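Local coordinates for solute carrier family 15 member 1 (Mus musculus, PDB 5A9D), which cotransports small peptides with protons into intestinal cells and carries a large extracellular domain with an immunoglobulin-like fold, at residues F65-R70 against V117-T122; S127-F132 against G162-Y167; I7-I12 against M17-P22. All blocks are in the same frame, centred on the assembly; numbering follows the deposited sequence.

Contact 1 of 3, residues F65-R70 against V117-T122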
loop_
_atom_site.group_PDB
_atom_site.type_symbol
_atom_site.label_atom_id
_atom_site.label_comp_id
_atom_site.label_asym_id
_atom_site.label_seq_id
_atom_site.Cartn_x
_atom_site.Cartn_y
_atom_site.Cartn_z
ATOM N N PHE A 65 -8.853 -7.515 -5.873
ATOM C CA PHE A 65 -7.564 -7.948 -6.391
ATOM C C PHE A 65 -7.195 -7.084 -7.572
ATOM O O PHE A 65 -8.011 -6.891 -8.460
ATOM C CB PHE A 65 -7.550 -9.417 -6.769
ATOM C CG PHE A 65 -7.776 -10.337 -5.601
ATOM C CD1 PHE A 65 -6.738 -10.658 -4.736
ATOM C CD2 PHE A 65 -9.031 -10.887 -5.366
ATOM C CE1 PHE A 65 -6.954 -11.510 -3.652
ATOM C CE2 PHE A 65 -9.250 -11.722 -4.278
ATOM C CZ PHE A 65 -8.209 -12.051 -3.439
ATOM N N GLU A 66 -5.991 -6.532 -7.572
ATOM C CA GLU A 66 -5.515 -5.692 -8.662
ATOM C C GLU A 66 -4.636 -6.484 -9.604
ATOM O O GLU A 66 -3.718 -7.187 -9.163
ATOM C CB GLU A 66 -4.738 -4.481 -8.134
ATOM C CG GLU A 66 -5.552 -3.492 -7.337
ATOM C CD GLU A 66 -4.863 -2.149 -7.217
ATOM O OE1 GLU A 66 -3.975 -2.005 -6.344
ATOM O OE2 GLU A 66 -5.140 -1.277 -8.077
ATOM N N GLN A 67 -4.868 -6.343 -10.905
ATOM C CA GLN A 67 -4.003 -7.036 -11.870
ATOM C C GLN A 67 -2.601 -6.409 -11.862
ATOM O O GLN A 67 -2.450 -5.221 -11.561
ATOM C CB GLN A 67 -4.613 -7.092 -13.287
ATOM C CG GLN A 67 -5.182 -5.767 -13.783
ATOM C CD GLN A 67 -6.185 -5.985 -14.874
ATOM O OE1 GLN A 67 -5.858 -6.456 -15.960
ATOM N NE2 GLN A 67 -7.425 -5.599 -14.629
ATOM N N GLY A 68 -1.595 -7.255 -12.074
ATOM C CA GLY A 68 -0.194 -6.858 -12.045
ATOM C C GLY A 68 0.372 -6.797 -10.641
ATOM O O GLY A 68 1.531 -6.406 -10.460
ATOM N N HIS A 69 -0.451 -7.190 -9.625
ATOM C CA HIS A 69 -0.057 -7.147 -8.224
ATOM C C HIS A 69 -0.104 -8.474 -7.505
ATOM O O HIS A 69 -0.871 -9.365 -7.882
ATOM C CB HIS A 69 -0.919 -6.125 -7.460
ATOM C CG HIS A 69 -0.707 -4.715 -7.917
ATOM N ND1 HIS A 69 -1.188 -4.269 -9.150
ATOM C CD2 HIS A 69 -0.091 -3.689 -7.292
ATOM C CE1 HIS A 69 -0.820 -3.001 -9.239
ATOM N NE2 HIS A 69 -0.168 -2.611 -8.142
ATOM N N ARG A 70 0.712 -8.601 -6.458
ATOM C CA ARG A 70 0.731 -9.731 -5.543
ATOM C C ARG A 70 -0.123 -9.374 -4.348
ATOM O O ARG A 70 -0.271 -8.205 -4.008
ATOM C CB ARG A 70 2.129 -10.056 -5.024
ATOM C CG ARG A 70 3.035 -10.681 -6.017
ATOM C CD ARG A 70 4.389 -10.771 -5.389
ATOM N NE ARG A 70 5.320 -11.463 -6.264
ATOM C CZ ARG A 70 6.621 -11.563 -6.034
ATOM N NH1 ARG A 70 7.150 -11.047 -4.924
ATOM N NH2 ARG A 70 7.405 -12.193 -6.898
ATOM N N VAL A 117 -3.095 -1.973 -16.667
ATOM C CA VAL A 117 -4.409 -1.451 -16.321
ATOM C C VAL A 117 -4.381 -0.894 -14.908
ATOM O O VAL A 117 -3.793 -1.487 -14.013
ATOM C CB VAL A 117 -5.531 -2.558 -16.454
ATOM C CG1 VAL A 117 -6.920 -1.997 -16.182
ATOM C CG2 VAL A 117 -5.508 -3.220 -17.817
ATOM N N TYR A 118 -5.076 0.207 -14.710
ATOM C CA TYR A 118 -5.314 0.860 -13.439
ATOM C C TYR A 118 -6.837 0.897 -13.422
ATOM O O TYR A 118 -7.453 1.788 -14.009
ATOM C CB TYR A 118 -4.782 2.280 -13.440
ATOM C CG TYR A 118 -3.301 2.439 -13.709
ATOM C CD1 TYR A 118 -2.813 2.498 -15.006
ATOM C CD2 TYR A 118 -2.407 2.672 -12.668
ATOM C CE1 TYR A 118 -1.451 2.696 -15.261
ATOM C CE2 TYR A 118 -1.051 2.910 -12.911
ATOM C CZ TYR A 118 -0.588 2.960 -14.209
ATOM O OH TYR A 118 0.730 3.216 -14.441
ATOM N N GLU A 119 -7.434 -0.102 -12.801
ATOM C CA GLU A 119 -8.870 -0.283 -12.795
ATOM C C GLU A 119 -9.568 0.399 -11.660
ATOM O O GLU A 119 -9.140 0.282 -10.514
ATOM C CB GLU A 119 -9.233 -1.785 -12.828
ATOM C CG GLU A 119 -10.645 -2.033 -13.354
ATOM C CD GLU A 119 -10.851 -3.363 -14.050
ATOM O OE1 GLU A 119 -11.118 -4.357 -13.341
ATOM O OE2 GLU A 119 -10.752 -3.413 -15.298
ATOM N N ASN A 120 -10.679 1.096 -11.993
ATOM C CA ASN A 120 -11.578 1.752 -11.043
ATOM C C ASN A 120 -10.882 2.588 -9.979
ATOM O O ASN A 120 -11.058 2.352 -8.785
ATOM C CB ASN A 120 -12.487 0.694 -10.392
ATOM C CG ASN A 120 -13.397 -0.019 -11.345
ATOM O OD1 ASN A 120 -13.790 0.507 -12.389
ATOM N ND2 ASN A 120 -13.775 -1.237 -10.977
ATOM N N VAL A 121 -10.060 3.538 -10.416
ATOM C CA VAL A 121 -9.407 4.466 -9.492
ATOM C C VAL A 121 -10.547 5.331 -8.953
ATOM O O VAL A 121 -11.240 5.998 -9.717
ATOM C CB VAL A 121 -8.282 5.313 -10.136
ATOM C CG1 VAL A 121 -7.601 6.198 -9.080
ATOM C CG2 VAL A 121 -7.263 4.434 -10.842
ATOM N N THR A 122 -10.762 5.277 -7.651
ATOM C CA THR A 122 -11.865 5.986 -7.005
ATOM C C THR A 122 -11.645 7.523 -6.974
ATOM O O THR A 122 -10.540 8.001 -7.195
ATOM C CB THR A 122 -12.139 5.369 -5.615
ATOM O OG1 THR A 122 -10.995 5.583 -4.776
ATOM C CG2 THR A 122 -12.470 3.857 -5.683
HETATM O O HOH W 1 -6.050 -1.990 -11.307
HETATM O O HOH W 2 -3.594 -2.886 -11.767
#
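The junction between the two immunoglobulin-like lobes of this extracellular domain is made here by Q67, which lies against V117 and approaches E119. Q67 sits in a type II beta turn running from E66 to H69, at the start of strand 69-76 of the first lobe; V117 and E119 belong to strand 116-121, an edge strand, within this chain, of its sheet in the second. The pairing illustrates how two beta lobes can meet through little direct contact, with only 157 Å² buried, and complete the joint with water. The amide of Q67 spans the fork of the valine: OE1 comes to 3.7 Å from V117 CG2, while NE2 lies 4.0 Å from V117 CG1. This placement depends on a chi1 of 47°, which sets CG of Q67 between its own backbone N and carbonyl carbon and sends the extended chain on toward the other lobe. NE2 also faces the carboxylate of E119 at the exposed margin, but at 4.0 Å from OE2 the approach is too long for a hydrogen bond. Beside this patch one water accepts from E119 N at 2.8 Å and donates weakly to E66 OE2. A second water joins the two main chains, giving one hydrogen to V117 O and the other to Q67 O. G68, with its positive phi of 82°, takes the third place of the turn, a position where glycine is readily accommodated. The carbonyl of Q67 is a shared acceptor: water reaches its O atom at 2.6 Å, and the ring of H69, holding that oxygen in its own plane, donates from ND1 to Q67 O at 2.9 Å, from above the carbonyl plane.

Contact 2 of 3, residues S127-F132 against G162-Y167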
loop_
_atom_site.group_PDB
_atom_site.type_symbol
_atom_site.label_atom_id
_atom_site.label_comp_id
_atom_site.label_asym_id
_atom_site.label_seq_id
_atom_site.Cartn_x
_atom_site.Cartn_y
_atom_site.Cartn_z
ATOM N N SER A 127 -3.845 5.792 -7.722
ATOM C CA SER A 127 -3.539 4.398 -7.965
ATOM C C SER A 127 -2.113 4.196 -7.434
ATOM O O SER A 127 -1.402 5.170 -7.146
ATOM C CB SER A 127 -3.519 4.151 -9.480
ATOM O OG SER A 127 -2.431 4.824 -10.116
ATOM N N GLY A 128 -1.662 2.953 -7.423
ATOM C CA GLY A 128 -0.264 2.680 -7.145
ATOM C C GLY A 128 0.501 2.952 -8.430
ATOM O O GLY A 128 -0.111 3.215 -9.469
ATOM N N TYR A 129 1.829 2.938 -8.381
ATOM C CA TYR A 129 2.619 3.128 -9.591
ATOM C C TYR A 129 2.733 1.772 -10.321
ATOM O O TYR A 129 2.852 0.728 -9.682
ATOM C CB TYR A 129 4.056 3.569 -9.237
ATOM C CG TYR A 129 4.206 4.971 -8.684
ATOM C CD1 TYR A 129 4.346 6.063 -9.533
ATOM C CD2 TYR A 129 4.260 5.200 -7.307
ATOM C CE1 TYR A 129 4.511 7.361 -9.033
ATOM C CE2 TYR A 129 4.443 6.491 -6.795
ATOM C CZ TYR A 129 4.557 7.568 -7.666
ATOM O OH TYR A 129 4.739 8.847 -7.205
ATOM N N GLN A 130 2.854 1.831 -11.652
ATOM C CA GLN A 130 3.191 0.720 -12.541
ATOM C C GLN A 130 4.313 1.283 -13.424
ATOM O O GLN A 130 4.407 2.510 -13.574
ATOM C CB GLN A 130 1.977 0.192 -13.311
ATOM C CG GLN A 130 0.968 -0.481 -12.359
ATOM C CD GLN A 130 -0.100 -1.234 -13.088
ATOM O OE1 GLN A 130 0.056 -2.384 -13.437
ATOM N NE2 GLN A 130 -1.233 -0.622 -13.277
ATOM N N PHE A 131 5.211 0.423 -13.902
ATOM C CA PHE A 131 6.436 0.825 -14.578
ATOM C C PHE A 131 6.481 0.482 -16.061
ATOM O O PHE A 131 5.982 -0.550 -16.502
ATOM C CB PHE A 131 7.660 0.258 -13.822
ATOM C CG PHE A 131 7.772 0.851 -12.421
ATOM C CD1 PHE A 131 6.960 0.406 -11.391
ATOM C CD2 PHE A 131 8.718 1.825 -12.133
ATOM C CE1 PHE A 131 7.033 0.984 -10.114
ATOM C CE2 PHE A 131 8.820 2.372 -10.847
ATOM C CZ PHE A 131 7.948 1.980 -9.854
ATOM N N PHE A 132 7.061 1.412 -16.834
ATOM C CA PHE A 132 7.087 1.376 -18.296
ATOM C C PHE A 132 8.436 1.745 -18.829
ATOM O O PHE A 132 9.112 2.589 -18.230
ATOM C CB PHE A 132 6.050 2.395 -18.865
ATOM C CG PHE A 132 4.639 2.166 -18.363
ATOM C CD1 PHE A 132 4.204 2.744 -17.176
ATOM C CD2 PHE A 132 3.761 1.340 -19.059
ATOM C CE1 PHE A 132 2.937 2.448 -16.662
ATOM C CE2 PHE A 132 2.473 1.104 -18.577
ATOM C CZ PHE A 132 2.065 1.668 -17.392
ATOM N N GLY A 162 14.293 6.316 -15.455
ATOM C CA GLY A 162 14.136 6.044 -14.031
ATOM C C GLY A 162 13.272 7.035 -13.270
ATOM O O GLY A 162 13.382 7.120 -12.052
ATOM N N SER A 163 12.417 7.780 -13.949
ATOM C CA SER A 163 11.599 8.803 -13.285
ATOM C C SER A 163 10.281 8.247 -12.693
ATOM O O SER A 163 10.016 7.031 -12.718
ATOM C CB SER A 163 11.327 9.957 -14.241
ATOM O OG SER A 163 12.543 10.486 -14.739
ATOM N N ALA A 164 9.522 9.119 -12.055
ATOM C CA ALA A 164 8.223 8.765 -11.500
ATOM C C ALA A 164 7.323 9.949 -11.719
ATOM O O ALA A 164 7.779 11.083 -11.582
ATOM C CB ALA A 164 8.325 8.428 -10.027
ATOM N N TYR A 165 6.088 9.695 -12.155
ATOM C CA TYR A 165 5.120 10.741 -12.475
ATOM C C TYR A 165 3.753 10.407 -11.930
ATOM O O TYR A 165 3.394 9.238 -11.812
ATOM C CB TYR A 165 5.005 10.960 -14.001
ATOM C CG TYR A 165 6.318 11.238 -14.706
ATOM C CD1 TYR A 165 6.810 12.534 -14.815
ATOM C CD2 TYR A 165 7.064 10.205 -15.265
ATOM C CE1 TYR A 165 8.025 12.793 -15.445
ATOM C CE2 TYR A 165 8.265 10.453 -15.916
ATOM C CZ TYR A 165 8.744 11.748 -15.995
ATOM O OH TYR A 165 9.935 11.978 -16.634
ATOM N N THR A 166 2.982 11.461 -11.634
ATOM C CA THR A 166 1.601 11.402 -11.187
ATOM C C THR A 166 0.817 12.136 -12.258
ATOM O O THR A 166 1.098 13.291 -12.566
ATOM C CB THR A 166 1.429 12.047 -9.817
ATOM O OG1 THR A 166 2.122 11.280 -8.855
ATOM C CG2 THR A 166 -0.022 12.099 -9.379
ATOM N N TYR A 167 -0.116 11.441 -12.850
ATOM C CA TYR A 167 -0.980 12.005 -13.885
ATOM C C TYR A 167 -2.327 12.292 -13.240
ATOM O O TYR A 167 -2.964 11.375 -12.717
ATOM C CB TYR A 167 -1.062 10.992 -15.049
ATOM C CG TYR A 167 0.156 10.980 -15.956
ATOM C CD1 TYR A 167 1.425 11.289 -15.467
ATOM C CD2 TYR A 167 0.034 10.729 -17.317
ATOM C CE1 TYR A 167 2.537 11.354 -16.317
ATOM C CE2 TYR A 167 1.138 10.795 -18.174
ATOM C CZ TYR A 167 2.389 11.092 -17.667
ATOM O OH TYR A 167 3.474 11.134 -18.512
#
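Y129, on the segment 127-132, reaches across a sheet of the second immunoglobulin-like lobe to A164, Y165 and T166, passing over the strand that separates them. It is a worked case of contact between next-but-one strands: 125-132 and 164-171 both pair with 97-103, and one long aromatic side chain spans the interval. The close part is the ring edge. With CG turned anti to the carbonyl carbon (chi1 -70°), the ring is carried toward strand 164-171, where CE1 comes to 3.5 Å from Y165 O, which lies near the ring plane. The same CE1 meets the methyl CB of A164 obliquely at 4.1 Å, an apolar touch.

At the far end the two side chains meet less closely. Y129 OH and T166 OG1 stand 3.9 Å apart and do not bond each other; instead both hydroxyls hydrogen-bond to D184 OD2, so one carboxylate oxygen ties their polar ends together, and T166 OG1 has R100 NE as a further partner. On its more open side Y129 is partly exposed, and its backbone O binds a glycerol, probably from the crystallisation liquor. Beneath the tyrosine runs strand 97-103, whose R100 touches the side chain; beyond T166 lies strand 177-184, outermost within this chain, which supplies D184, and L10 of the second subunit packs on T166.

Contact 3 of 3, residues I7-I12 against M17-P22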
loop_
_atom_site.group_PDB
_atom_site.type_symbol
_atom_site.label_atom_id
_atom_site.label_comp_id
_atom_site.label_asym_id
_atom_site.label_seq_id
_atom_site.Cartn_x
_atom_site.Cartn_y
_atom_site.Cartn_z
ATOM N N ILE A 7 -1.607 -14.454 -5.811
ATOM C CA ILE A 7 -2.181 -14.630 -4.478
ATOM C C ILE A 7 -1.460 -15.744 -3.712
ATOM O O ILE A 7 -1.363 -16.870 -4.181
ATOM C CB ILE A 7 -3.717 -14.924 -4.535
ATOM C CG1 ILE A 7 -4.467 -13.895 -5.413
ATOM C CG2 ILE A 7 -4.326 -15.011 -3.104
ATOM C CD1 ILE A 7 -5.918 -14.274 -5.848
ATOM N N LYS A 8 -1.061 -15.425 -2.490
ATOM C CA LYS A 8 -0.461 -16.349 -1.524
ATOM C C LYS A 8 -1.489 -16.435 -0.405
ATOM O O LYS A 8 -2.118 -15.436 -0.084
ATOM C CB LYS A 8 0.863 -15.762 -0.995
ATOM C CG LYS A 8 1.511 -16.485 0.170
ATOM C CD LYS A 8 2.166 -15.430 1.014
ATOM C CE LYS A 8 3.635 -15.625 1.169
ATOM N NZ LYS A 8 4.262 -14.376 1.642
ATOM N N VAL A 9 -1.695 -17.611 0.161
ATOM C CA VAL A 9 -2.656 -17.752 1.268
ATOM C C VAL A 9 -1.870 -17.999 2.548
ATOM O O VAL A 9 -0.958 -18.810 2.543
ATOM C CB VAL A 9 -3.699 -18.869 1.027
ATOM C CG1 VAL A 9 -4.756 -18.908 2.160
ATOM C CG2 VAL A 9 -4.365 -18.711 -0.339
ATOM N N LEU A 10 -2.214 -17.288 3.632
ATOM C CA LEU A 10 -1.591 -17.491 4.924
ATOM C C LEU A 10 -2.714 -17.707 5.936
ATOM O O LEU A 10 -3.553 -16.832 6.169
ATOM C CB LEU A 10 -0.644 -16.302 5.289
ATOM C CG LEU A 10 -0.148 -16.152 6.749
ATOM C CD1 LEU A 10 0.699 -17.343 7.203
ATOM C CD2 LEU A 10 0.682 -14.879 6.927
ATOM N N ASN A 11 -2.747 -18.906 6.487
ATOM C CA ASN A 11 -3.702 -19.324 7.493
ATOM C C ASN A 11 -3.156 -18.950 8.857
ATOM O O ASN A 11 -2.212 -19.580 9.339
ATOM C CB ASN A 11 -3.940 -20.831 7.385
ATOM C CG ASN A 11 -4.996 -21.330 8.332
ATOM O OD1 ASN A 11 -5.488 -20.604 9.180
ATOM N ND2 ASN A 11 -5.350 -22.588 8.220
ATOM N N ILE A 12 -3.766 -17.936 9.484
ATOM C CA ILE A 12 -3.377 -17.411 10.794
ATOM C C ILE A 12 -4.383 -17.783 11.901
ATOM O O ILE A 12 -4.316 -17.224 12.996
ATOM C CB ILE A 12 -3.085 -15.885 10.741
ATOM C CG1 ILE A 12 -4.323 -15.056 10.307
ATOM C CG2 ILE A 12 -1.894 -15.607 9.849
ATOM C CD1 ILE A 12 -4.144 -13.534 10.455
ATOM N N MET A 17 -7.981 -24.701 6.949
ATOM C CA MET A 17 -8.868 -23.872 6.153
ATOM C C MET A 17 -8.615 -24.121 4.706
ATOM O O MET A 17 -7.487 -24.437 4.323
ATOM C CB MET A 17 -8.704 -22.383 6.494
ATOM C CG MET A 17 -9.294 -22.048 7.834
ATOM S SD MET A 17 -9.234 -20.297 8.161
ATOM C CE MET A 17 -10.630 -19.767 7.148
ATOM N N THR A 18 -9.652 -23.956 3.899
ATOM C CA THR A 18 -9.591 -24.171 2.469
ATOM C C THR A 18 -10.002 -22.900 1.707
ATOM O O THR A 18 -11.010 -22.260 2.032
ATOM C CB THR A 18 -10.513 -25.358 2.064
ATOM O OG1 THR A 18 -10.151 -26.537 2.789
ATOM C CG2 THR A 18 -10.463 -25.638 0.591
ATOM N N VAL A 19 -9.237 -22.572 0.670
ATOM C CA VAL A 19 -9.543 -21.480 -0.248
ATOM C C VAL A 19 -9.803 -22.136 -1.585
ATOM O O VAL A 19 -8.927 -22.836 -2.121
ATOM C CB VAL A 19 -8.402 -20.438 -0.334
ATOM C CG1 VAL A 19 -8.785 -19.336 -1.324
ATOM C CG2 VAL A 19 -8.121 -19.838 1.044
ATOM N N HIS A 20 -11.009 -21.936 -2.105
ATOM C CA HIS A 20 -11.443 -22.503 -3.374
ATOM C C HIS A 20 -11.326 -21.443 -4.441
ATOM O O HIS A 20 -12.068 -20.464 -4.443
ATOM C CB HIS A 20 -12.898 -23.032 -3.311
ATOM C CG HIS A 20 -13.157 -24.011 -2.209
ATOM N ND1 HIS A 20 -13.114 -25.374 -2.438
ATOM C CD2 HIS A 20 -13.489 -23.792 -0.913
ATOM C CE1 HIS A 20 -13.418 -25.942 -1.281
ATOM N NE2 HIS A 20 -13.658 -25.027 -0.334
ATOM N N PHE A 21 -10.352 -21.619 -5.310
ATOM C CA PHE A 21 -10.105 -20.730 -6.424
ATOM C C PHE A 21 -10.730 -21.427 -7.627
ATOM O O PHE A 21 -10.933 -22.643 -7.566
ATOM C CB PHE A 21 -8.595 -20.593 -6.658
ATOM C CG PHE A 21 -7.820 -19.896 -5.572
ATOM C CD1 PHE A 21 -7.788 -18.499 -5.505
ATOM C CD2 PHE A 21 -7.054 -20.627 -4.659
ATOM C CE1 PHE A 21 -7.017 -17.844 -4.531
ATOM C CE2 PHE A 21 -6.305 -19.980 -3.678
ATOM C CZ PHE A 21 -6.270 -18.588 -3.636
ATOM N N PRO A 22 -11.045 -20.748 -8.740
ATOM C CA PRO A 22 -11.633 -21.489 -9.876
ATOM C C PRO A 22 -10.646 -22.530 -10.431
ATOM O O PRO A 22 -9.489 -22.224 -10.726
ATOM C CB PRO A 22 -12.007 -20.381 -10.876
ATOM C CG PRO A 22 -12.056 -19.114 -10.039
ATOM C CD PRO A 22 -10.935 -19.312 -9.043
#
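V9 and V19 meet tip to tip between the two sheets of the first immunoglobulin-like lobe, V9 CG1 standing 3.7 Å from V19 CG2. The axes of segments 7-11 and 17-21, which lie on opposing sheets, come within 8.9 Å and run roughly antiparallel at 159°, a clear example of face-to-face beta-sandwich packing. The second methyl of V9 points elsewhere. A chi1 of -175° sets CG1 of V9 anti to the backbone N and leaves CG2 anti to the carbonyl carbon; the V9 and F21 side chains slide past each other in opposite directions, and CG2 meets the ring at its edge, in plane, 3.8 Å from F21 CZ. I7 crosses the same ring obliquely, bringing CD1 to 4.0 Å from F21 CE1. V19 CG1 lies over one ring face near its rim, and F40 stacks on F21. Losing this ring to an alanine would probably open a gap beside I7 and the second methyl of V9, and leave F40 without its stacking partner. At the other end the amide of N11 crosses M17, ND2 lying 3.8 Å from M17 CB and OD1 3.9 Å from M17 SD. That amide is buried yet satisfied: ND2 bonds N15 O and L28 O, while OD1 accepts from G13 N. The chemistry therefore divides in two, with hydrocarbon contacts holding the sheets together and a single asparagine spending its polarity on nearby backbone.

From the N terminus, contact 3 comes first, closing the short connection of residues 13-16 that carries the chain from one sheet of the first lobe to the other. Contact 1 then closes a much longer excursion of 46 residues and joins the first lobe to the second. Contact 2 follows with a loop of 29 residues inside the second lobe. The three lie in series, so none nests in or crosses another. Contact 1 nevertheless touches both: F65 CE1 packs on I7 CD1 at 3.7 Å, and V117 O probably accepts a hydrogen bond from Q130 NE2. Contacts 2 and 3, on opposite sides of the chain's centre, have nearest atoms about 14 Å apart.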